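Local atomic coordinates of S12 family peptidase (Streptomyces sp. 82F2, PDB entry 3WWX), a protein that probably hydrolyses amide bonds with selectivity for D-configured substrates, as a secreted serine hydrolase of the S12 family with a beta-lactamase fold. Residues A[252-257]-A[266-271]; A[278-283]-A[289-294]; A[296-301]-A[340-345]. One frame throughout, in Å; residues are numbered along the deposited sequence.

Interaction 1. Residues A[252-257]-A[266-271]; sequences RALLQG and NEMTTT
Leu255 and Thr269 mark the closest approach of the two backbones, their CA atoms 9.1 Å apart, so the ends of helices 244-255 and 262-268 meet through side chains alone. Leu254 and Met268 carry most of the contact and reach for each other tip to tip. The sulfur of Met268 sits against the fork of the leucine, with SD 3.8 Å from Leu254 CD1 and 3.9 Å from Leu254 CD2. Beyond it the methionine chain bends at its last torsion (chi3 -142°), which lays the terminal methyl CE alongside Leu254 CD2 at 4.0 Å. On both residues CG lies anti to the main-chain nitrogen, and this carries each side chain out toward the other helix. Thr61 of helix 55-68 touches both Leu254 and Met268, making the cluster a three-helix junction.

The second contact is looser: a methyl-to-methyl approach of 4.4 Å between Leu255 CD1 and Thr269 CG2. Thr269 turns its methyl to the leucine while its hydroxyl OG1 hydrogen-bonds back to the carbonyl of Leu265, so the polar and apolar branches are put to separate uses. Trp299 of the central sheet touches both of these residues.

Each segment also shows how its helix stops. Gly257 takes a positive phi and closes the first helix with a Schellman motif, its N bonded to Leu254 O at 3.0 Å. After the second helix, Thr270 OG1 reaches back to Asn266 O at 2.7 Å, the donor tilted 31° from the carbonyl plane. Apolar helix ends gathered beside helix 55-68, with a tryptophan from the sheet closing in, belong here to the junction of helices and antiparallel sheet in the beta-lactamase-like fold.

Interaction 2. Residues A[278-283]-A[289-294]; sequences YPNVGY and KDKLSC
Gly282 and Lys289 form the tight part of this contact, an antiparallel hydrogen-bonded pair. Gly282 N gives its proton to Lys289 O at 3.0 Å, and Lys289 N returns one to Gly282 O at 2.8 Å; both bonds are nearly straight. Val281 adds a CA-H...O contact to the same Lys289 carbonyl, so that oxygen is approached by two donors of unlike strength. The lysine CG stands between its backbone N and carbonyl carbon (chi1 79°), and the extended chain beyond it runs over the neighbouring strand, with CG 3.7 Å from Gly282 N. Just as snug, Val281 CG2 rests 3.3 Å from Asp290 OD1, while the other carboxylate oxygen has a weak hydrogen bond to Gln335 of helix 334-343.

Strands 282-283 and 288-291 are the two arms of a beta hairpin near one edge of the eight-stranded antiparallel sheet, next to its outermost strand 272-273. A type I turn from Tyr278 to Val281, closed by Val281 N on Tyr278 O, leads into the first arm.

The solvent side begins at the exposed Asn280 and Lys291, which lie across each other, CB to CB at 3.8 Å, with the lysine chain folded back over the asparagine side chain.

Interaction 3. Residues A[296-301]-A[340-345]; sequences VEVWGH and AEFCGT
Val298 and Phe342 meet methyl to ring face, where the C-terminal helix 334-343 packs on the antiparallel sheet of the beta-lactamase-like fold. Val298 CG1 stands 3.6 Å from the centroid of the Phe342 ring and only 5° off the ring normal, a CH-pi contact so well centred that all six ring carbons lie at nearly equal distances from the methyl. On the opposite face, Glu341 CG of the same helix lies toward the rim. Phe342 holds CG beside its backbone N (chi1 -69°), and from there the ring extends toward the strand.

Val296, just ahead of strand 297-305, meets the same aromatic obliquely, with CG1 4.3 Å from Phe342 CD1. Its other methyl, CG2, turns to the helix backbone, 4.0 Å from Phe342 O. Gln313 and Thr315 of strand 308-315 and Leu322 of strand 320-326 also touch Phe342, placing the ring over several neighbouring strands. Next along the chain, Cys343 is joined by a disulfide to Cys294, a covalent tie between this helix and the segment leading into the strand.

On the strand itself, Trp299 NE1 donates to Glu297 OE1 at 2.8 Å, with the oxygen close to the plane of the indole and the indole nitrogen 48° out of the carboxylate plane.

Overall arrangement
Interactions 1 and 3 are buried and made by side chains without a hydrogen bond across, whereas interaction 2 lies at the surface and is built on backbone pairing. Interactions 2 and 3 are the closest, their centres about 10 Å apart: they use neighbouring strands of one sheet, and the Cys294-Cys343 disulfide and Leu292 packing on Phe342 join them. Tyr283 OH and His301 NE2 make a further link, a probable hydrogen bond. Interaction 1 differs in joining two helices; it meets interaction 3 where Leu255, Thr269 and Thr271 touch Trp299, and interaction 2 where Thr271 packs on Gly282 and Lys289.

Interaction 1. Residues A[252-257]-A[266-271]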
loop_
_atom_site.group_PDB
_atom_site.type_symbol
_atom_site.label_atom_id
_atom_site.label_comp_id
_atom_site.label_asym_id
_atom_site.label_seq_id
_atom_site.Cartn_x
_atom_site.Cartn_y
_atom_site.Cartn_z
ATOM N N ARG A 252 -12.579 -3.170 -6.185
ATOM C CA ARG A 252 -13.905 -3.738 -6.457
ATOM C C ARG A 252 -13.760 -5.170 -6.966
ATOM O O ARG A 252 -14.399 -6.082 -6.439
ATOM C CB ARG A 252 -14.663 -2.899 -7.487
ATOM C CG ARG A 252 -15.042 -1.492 -7.011
ATOM C CD ARG A 252 -15.659 -0.655 -8.138
ATOM N NE ARG A 252 -17.037 -1.058 -8.391
ATOM C CZ ARG A 252 -18.094 -0.561 -7.764
ATOM N NH1 ARG A 252 -17.966 0.424 -6.886
ATOM N NH2 ARG A 252 -19.294 -1.052 -8.043
ATOM N N ALA A 253 -12.920 -5.383 -7.974
ATOM C CA ALA A 253 -12.717 -6.735 -8.503
ATOM C C ALA A 253 -12.210 -7.679 -7.436
ATOM O O ALA A 253 -12.617 -8.839 -7.360
ATOM C CB ALA A 253 -11.767 -6.719 -9.680
ATOM N N LEU A 254 -11.291 -7.197 -6.613
ATOM C CA LEU A 254 -10.743 -8.021 -5.559
ATOM C C LEU A 254 -11.797 -8.484 -4.559
ATOM O O LEU A 254 -11.940 -9.684 -4.302
ATOM C CB LEU A 254 -9.666 -7.246 -4.807
ATOM C CG LEU A 254 -8.949 -8.020 -3.691
ATOM C CD1 LEU A 254 -8.142 -9.169 -4.244
ATOM C CD2 LEU A 254 -8.012 -7.061 -2.941
ATOM N N LEU A 255 -12.542 -7.556 -3.985
ATOM C CA LEU A 255 -13.528 -7.921 -2.965
ATOM C C LEU A 255 -14.720 -8.676 -3.546
ATOM O O LEU A 255 -15.393 -9.428 -2.834
ATOM C CB LEU A 255 -13.985 -6.694 -2.153
ATOM C CG LEU A 255 -13.096 -6.330 -0.948
ATOM C CD1 LEU A 255 -13.088 -7.420 0.106
ATOM C CD2 LEU A 255 -11.684 -5.987 -1.379
ATOM N N GLN A 256 -14.951 -8.503 -4.838
ATOM C CA GLN A 256 -15.977 -9.272 -5.548
ATOM C C GLN A 256 -15.551 -10.703 -5.857
ATOM O O GLN A 256 -16.378 -11.496 -6.323
ATOM C CB GLN A 256 -16.348 -8.575 -6.854
ATOM C CG GLN A 256 -17.157 -7.301 -6.680
ATOM C CD GLN A 256 -17.222 -6.451 -7.926
ATOM O OE1 GLN A 256 -16.903 -6.903 -9.016
ATOM N NE2 GLN A 256 -17.640 -5.207 -7.770
ATOM N N GLY A 257 -14.290 -11.041 -5.629
ATOM C CA GLY A 257 -13.787 -12.376 -5.889
ATOM C C GLY A 257 -13.367 -12.636 -7.318
ATOM O O GLY A 257 -13.191 -13.802 -7.719
ATOM N N ASN A 266 -11.115 -15.661 1.331
ATOM C CA ASN A 266 -11.379 -15.874 2.749
ATOM C C ASN A 266 -10.107 -15.727 3.602
ATOM O O ASN A 266 -10.143 -15.139 4.685
ATOM C CB ASN A 266 -11.932 -17.277 2.983
ATOM C CG ASN A 266 -12.258 -17.523 4.432
ATOM O OD1 ASN A 266 -13.087 -16.824 5.026
ATOM N ND2 ASN A 266 -11.596 -18.513 5.025
ATOM N N GLU A 267 -8.999 -16.277 3.126
ATOM C CA GLU A 267 -7.713 -16.115 3.811
ATOM C C GLU A 267 -7.315 -14.647 3.840
ATOM O O GLU A 267 -6.847 -14.158 4.857
ATOM C CB GLU A 267 -6.633 -16.961 3.148
ATOM C CG GLU A 267 -6.820 -18.467 3.434
ATOM C CD GLU A 267 -5.688 -19.356 2.934
ATOM O OE1 GLU A 267 -4.549 -18.877 2.771
ATOM O OE2 GLU A 267 -5.942 -20.568 2.708
ATOM N N MET A 268 -7.518 -13.955 2.727
ATOM C CA MET A 268 -7.129 -12.557 2.636
ATOM C C MET A 268 -7.879 -11.700 3.636
ATOM O O MET A 268 -7.323 -10.744 4.182
ATOM C CB MET A 268 -7.383 -12.027 1.234
ATOM C CG MET A 268 -6.703 -10.693 0.983
ATOM S SD MET A 268 -6.967 -10.136 -0.709
ATOM C CE MET A 268 -5.361 -9.416 -1.043
ATOM N N THR A 269 -9.151 -12.038 3.862
ATOM C CA THR A 269 -10.017 -11.279 4.752
ATOM C C THR A 269 -10.077 -11.865 6.172
ATOM O O THR A 269 -10.915 -11.443 6.971
ATOM C CB THR A 269 -11.453 -11.179 4.204
ATOM O OG1 THR A 269 -11.983 -12.499 3.999
ATOM C CG2 THR A 269 -11.472 -10.411 2.908
ATOM N N THR A 270 -9.172 -12.789 6.492
ATOM C CA THR A 270 -8.995 -13.242 7.863
ATOM C C THR A 270 -8.027 -12.284 8.545
ATOM O O THR A 270 -6.834 -12.260 8.237
ATOM C CB THR A 270 -8.472 -14.672 7.902
ATOM O OG1 THR A 270 -9.453 -15.530 7.309
ATOM C CG2 THR A 270 -8.214 -15.112 9.346
ATOM N N THR A 271 -8.563 -11.478 9.445
ATOM C CA THR A 271 -7.825 -10.348 9.987
ATOM C C THR A 271 -7.290 -10.561 11.395
ATOM O O THR A 271 -7.831 -11.360 12.182
ATOM C CB THR A 271 -8.674 -9.062 9.997
ATOM O OG1 THR A 271 -9.865 -9.273 10.757
ATOM C CG2 THR A 271 -9.067 -8.643 8.578
#

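Interaction 2. Residues A[278-283]-A[289-294]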
loop_
_atom_site.group_PDB
_atom_site.type_symbol
_atom_site.label_atom_id
_atom_site.label_comp_id
_atom_site.label_asym_id
_atom_site.label_seq_id
_atom_site.Cartn_x
_atom_site.Cartn_y
_atom_site.Cartn_z
ATOM N N TYR A 278 -8.927 0.005 19.113
ATOM C CA TYR A 278 -9.712 0.081 17.884
ATOM C C TYR A 278 -10.081 -1.331 17.449
ATOM O O TYR A 278 -9.530 -1.853 16.475
ATOM C CB TYR A 278 -8.913 0.780 16.786
ATOM N N PRO A 279 -11.022 -1.958 18.170
ATOM C CA PRO A 279 -11.311 -3.386 18.024
ATOM C C PRO A 279 -11.895 -3.776 16.666
ATOM O O PRO A 279 -11.880 -4.958 16.325
ATOM C CB PRO A 279 -12.326 -3.651 19.142
ATOM C CG PRO A 279 -12.935 -2.337 19.415
ATOM C CD PRO A 279 -11.843 -1.347 19.231
ATOM N N ASN A 280 -12.406 -2.804 15.914
ATOM C CA ASN A 280 -12.996 -3.102 14.609
ATOM C C ASN A 280 -12.033 -2.893 13.450
ATOM O O ASN A 280 -12.418 -3.081 12.297
ATOM C CB ASN A 280 -14.243 -2.254 14.369
ATOM C CG ASN A 280 -15.358 -2.582 15.332
ATOM O OD1 ASN A 280 -15.597 -3.748 15.643
ATOM N ND2 ASN A 280 -16.038 -1.553 15.825
ATOM N N VAL A 281 -10.806 -2.478 13.746
ATOM C CA VAL A 281 -9.786 -2.340 12.710
ATOM C C VAL A 281 -9.014 -3.645 12.678
ATOM O O VAL A 281 -8.548 -4.127 13.719
ATOM C CB VAL A 281 -8.833 -1.163 12.977
ATOM C CG1 VAL A 281 -7.744 -1.074 11.892
ATOM C CG2 VAL A 281 -9.608 0.122 13.030
ATOM N N GLY A 282 -8.920 -4.251 11.497
ATOM C CA GLY A 282 -8.220 -5.509 11.360
ATOM C C GLY A 282 -7.297 -5.467 10.162
ATOM O O GLY A 282 -7.550 -4.715 9.203
ATOM N N TYR A 283 -6.217 -6.239 10.225
ATOM C CA TYR A 283 -5.307 -6.355 9.082
ATOM C C TYR A 283 -5.250 -7.806 8.646
ATOM O O TYR A 283 -4.931 -8.693 9.462
ATOM C CB TYR A 283 -3.916 -5.827 9.439
ATOM C CG TYR A 283 -3.074 -5.506 8.215
ATOM C CD1 TYR A 283 -2.444 -6.503 7.509
ATOM C CD2 TYR A 283 -2.934 -4.194 7.767
ATOM C CE1 TYR A 283 -1.705 -6.224 6.366
ATOM C CE2 TYR A 283 -2.187 -3.897 6.628
ATOM C CZ TYR A 283 -1.569 -4.913 5.942
ATOM O OH TYR A 283 -0.814 -4.598 4.835
ATOM N N LYS A 289 -9.418 -3.920 7.208
ATOM C CA LYS A 289 -10.841 -3.641 7.388
ATOM C C LYS A 289 -11.023 -2.599 8.481
ATOM O O LYS A 289 -10.198 -2.476 9.387
ATOM C CB LYS A 289 -11.624 -4.908 7.741
ATOM C CG LYS A 289 -11.518 -5.342 9.175
ATOM C CD LYS A 289 -12.448 -6.510 9.507
ATOM C CE LYS A 289 -12.276 -6.892 10.956
ATOM N NZ LYS A 289 -13.133 -8.039 11.359
ATOM N N ASP A 290 -12.104 -1.835 8.393
ATOM C CA ASP A 290 -12.431 -0.854 9.419
ATOM C C ASP A 290 -13.934 -0.748 9.420
ATOM O O ASP A 290 -14.559 -0.873 8.383
ATOM C CB ASP A 290 -11.783 0.492 9.085
ATOM C CG ASP A 290 -11.849 1.497 10.237
ATOM O OD1 ASP A 290 -12.267 1.133 11.355
ATOM O OD2 ASP A 290 -11.445 2.652 9.991
ATOM N N LYS A 291 -14.525 -0.546 10.584
ATOM C CA LYS A 291 -15.941 -0.223 10.645
ATOM C C LYS A 291 -16.095 1.247 10.972
ATOM O O LYS A 291 -15.609 1.723 12.003
ATOM C CB LYS A 291 -16.649 -1.054 11.702
ATOM C CG LYS A 291 -18.138 -0.778 11.665
ATOM C CD LYS A 291 -18.971 -2.022 11.875
ATOM C CE LYS A 291 -18.750 -2.609 13.232
ATOM N NZ LYS A 291 -18.828 -1.562 14.281
ATOM N N LEU A 292 -16.780 1.962 10.096
ATOM C CA LEU A 292 -16.901 3.410 10.196
ATOM C C LEU A 292 -18.014 3.816 11.167
ATOM O O LEU A 292 -18.717 2.969 11.712
ATOM C CB LEU A 292 -17.120 4.002 8.810
ATOM C CG LEU A 292 -16.065 3.585 7.774
ATOM C CD1 LEU A 292 -16.460 4.127 6.430
ATOM C CD2 LEU A 292 -14.668 4.084 8.170
ATOM N N SER A 293 -18.149 5.115 11.394
ATOM C CA SER A 293 -19.000 5.613 12.467
ATOM C C SER A 293 -20.427 5.138 12.284
ATOM O O SER A 293 -21.098 4.808 13.266
ATOM C CB SER A 293 -18.949 7.144 12.522
ATOM O OG SER A 293 -19.518 7.732 11.374
ATOM N N CYS A 294 -20.868 5.095 11.026
ATOM C CA CYS A 294 -22.242 4.731 10.672
ATOM C C CYS A 294 -22.421 3.227 10.521
ATOM O O CYS A 294 -23.497 2.777 10.124
ATOM C CB CYS A 294 -22.673 5.417 9.387
ATOM S SG CYS A 294 -21.789 4.871 7.894
#

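Interaction 3. Residues A[296-301]-A[340-345]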
loop_
_atom_site.group_PDB
_atom_site.type_symbol
_atom_site.label_atom_id
_atom_site.label_comp_id
_atom_site.label_asym_id
_atom_site.label_seq_id
_atom_site.Cartn_x
_atom_site.Cartn_y
_atom_site.Cartn_z
ATOM N N VAL A 296 -20.872 1.107 8.511
ATOM C CA VAL A 296 -20.410 0.543 7.252
ATOM C C VAL A 296 -18.972 0.057 7.390
ATOM O O VAL A 296 -18.081 0.784 7.881
ATOM C CB VAL A 296 -20.537 1.542 6.095
ATOM C CG1 VAL A 296 -19.871 1.026 4.831
ATOM C CG2 VAL A 296 -22.012 1.846 5.793
ATOM N N GLU A 297 -18.758 -1.171 6.945
ATOM C CA GLU A 297 -17.462 -1.810 6.988
ATOM C C GLU A 297 -16.783 -1.652 5.638
ATOM O O GLU A 297 -17.350 -1.978 4.592
ATOM C CB GLU A 297 -17.656 -3.290 7.302
ATOM C CG GLU A 297 -16.390 -4.103 7.324
ATOM C CD GLU A 297 -16.669 -5.591 7.495
ATOM O OE1 GLU A 297 -16.818 -6.345 6.492
ATOM O OE2 GLU A 297 -16.721 -6.002 8.673
ATOM N N VAL A 298 -15.553 -1.140 5.663
ATOM C CA VAL A 298 -14.780 -0.957 4.438
ATOM C C VAL A 298 -13.492 -1.744 4.491
ATOM O O VAL A 298 -12.932 -2.000 5.558
ATOM C CB VAL A 298 -14.486 0.522 4.144
ATOM C CG1 VAL A 298 -15.772 1.225 3.750
ATOM C CG2 VAL A 298 -13.813 1.226 5.327
ATOM N N TRP A 299 -13.050 -2.134 3.300
ATOM C CA TRP A 299 -11.863 -2.941 3.067
ATOM C C TRP A 299 -10.964 -2.195 2.100
ATOM O O TRP A 299 -11.422 -1.651 1.097
ATOM C CB TRP A 299 -12.243 -4.311 2.465
ATOM C CG TRP A 299 -12.998 -5.150 3.443
ATOM C CD1 TRP A 299 -14.343 -5.091 3.719
ATOM C CD2 TRP A 299 -12.457 -6.165 4.292
ATOM N NE1 TRP A 299 -14.655 -5.994 4.707
ATOM C CE2 TRP A 299 -13.518 -6.672 5.067
ATOM C CE3 TRP A 299 -11.174 -6.688 4.480
ATOM C CZ2 TRP A 299 -13.345 -7.689 6.006
ATOM C CZ3 TRP A 299 -10.992 -7.687 5.415
ATOM C CH2 TRP A 299 -12.074 -8.177 6.179
ATOM N N GLY A 300 -9.668 -2.179 2.370
ATOM C CA GLY A 300 -8.775 -1.448 1.483
ATOM C C GLY A 300 -7.403 -1.294 2.098
ATOM O O GLY A 300 -6.945 -2.163 2.826
ATOM N N HIS A 301 -6.744 -0.180 1.815
ATOM C CA HIS A 301 -5.404 0.042 2.339
ATOM C C HIS A 301 -5.084 1.509 2.150
ATOM O O HIS A 301 -5.549 2.137 1.203
ATOM C CB HIS A 301 -4.395 -0.828 1.568
ATOM C CG HIS A 301 -3.211 -1.283 2.376
ATOM N ND1 HIS A 301 -2.130 -0.475 2.656
ATOM C CD2 HIS A 301 -2.928 -2.491 2.919
ATOM C CE1 HIS A 301 -1.243 -1.167 3.362
ATOM N NE2 HIS A 301 -1.703 -2.384 3.536
ATOM N N ALA A 340 -16.745 10.762 5.035
ATOM C CA ALA A 340 -17.672 11.563 4.246
ATOM C C ALA A 340 -18.339 10.702 3.176
ATOM O O ALA A 340 -19.563 10.720 2.986
ATOM C CB ALA A 340 -16.954 12.724 3.618
ATOM N N GLU A 341 -17.531 9.915 2.483
ATOM C CA GLU A 341 -18.042 9.121 1.383
ATOM C C GLU A 341 -18.953 8.000 1.858
ATOM O O GLU A 341 -20.043 7.817 1.296
ATOM C CB GLU A 341 -16.882 8.542 0.569
ATOM C CG GLU A 341 -17.309 7.632 -0.594
ATOM C CD GLU A 341 -18.203 8.318 -1.615
ATOM O OE1 GLU A 341 -19.034 7.633 -2.238
ATOM O OE2 GLU A 341 -18.050 9.541 -1.851
ATOM N N PHE A 342 -18.531 7.231 2.848
ATOM C CA PHE A 342 -19.288 6.034 3.229
ATOM C C PHE A 342 -20.377 6.298 4.262
ATOM O O PHE A 342 -21.316 5.513 4.365
ATOM C CB PHE A 342 -18.350 4.929 3.694
ATOM C CG PHE A 342 -17.513 4.362 2.588
ATOM C CD1 PHE A 342 -18.017 3.393 1.738
ATOM C CD2 PHE A 342 -16.230 4.824 2.376
ATOM C CE1 PHE A 342 -17.242 2.891 0.708
ATOM C CE2 PHE A 342 -15.469 4.343 1.332
ATOM C CZ PHE A 342 -15.967 3.372 0.509
ATOM N N CYS A 343 -20.256 7.394 5.013
ATOM C CA CYS A 343 -21.235 7.719 6.065
ATOM C C CYS A 343 -21.891 9.082 5.907
ATOM O O CYS A 343 -22.811 9.408 6.672
ATOM C CB CYS A 343 -20.572 7.625 7.440
ATOM S SG CYS A 343 -20.040 5.965 7.862
ATOM N N GLY A 344 -21.447 9.867 4.924
ATOM C CA GLY A 344 -21.986 11.203 4.717
ATOM C C GLY A 344 -21.585 12.182 5.801
ATOM O O GLY A 344 -22.213 13.230 5.953
ATOM N N THR A 345 -20.540 11.848 6.552
ATOM C CA THR A 345 -20.075 12.658 7.672
ATOM C C THR A 345 -19.505 13.990 7.187
ATOM O O THR A 345 -18.572 14.027 6.377
ATOM C CB THR A 345 -18.995 11.910 8.484
ATOM O OG1 THR A 345 -19.482 10.619 8.877
ATOM C CG2 THR A 345 -18.602 12.698 9.736
#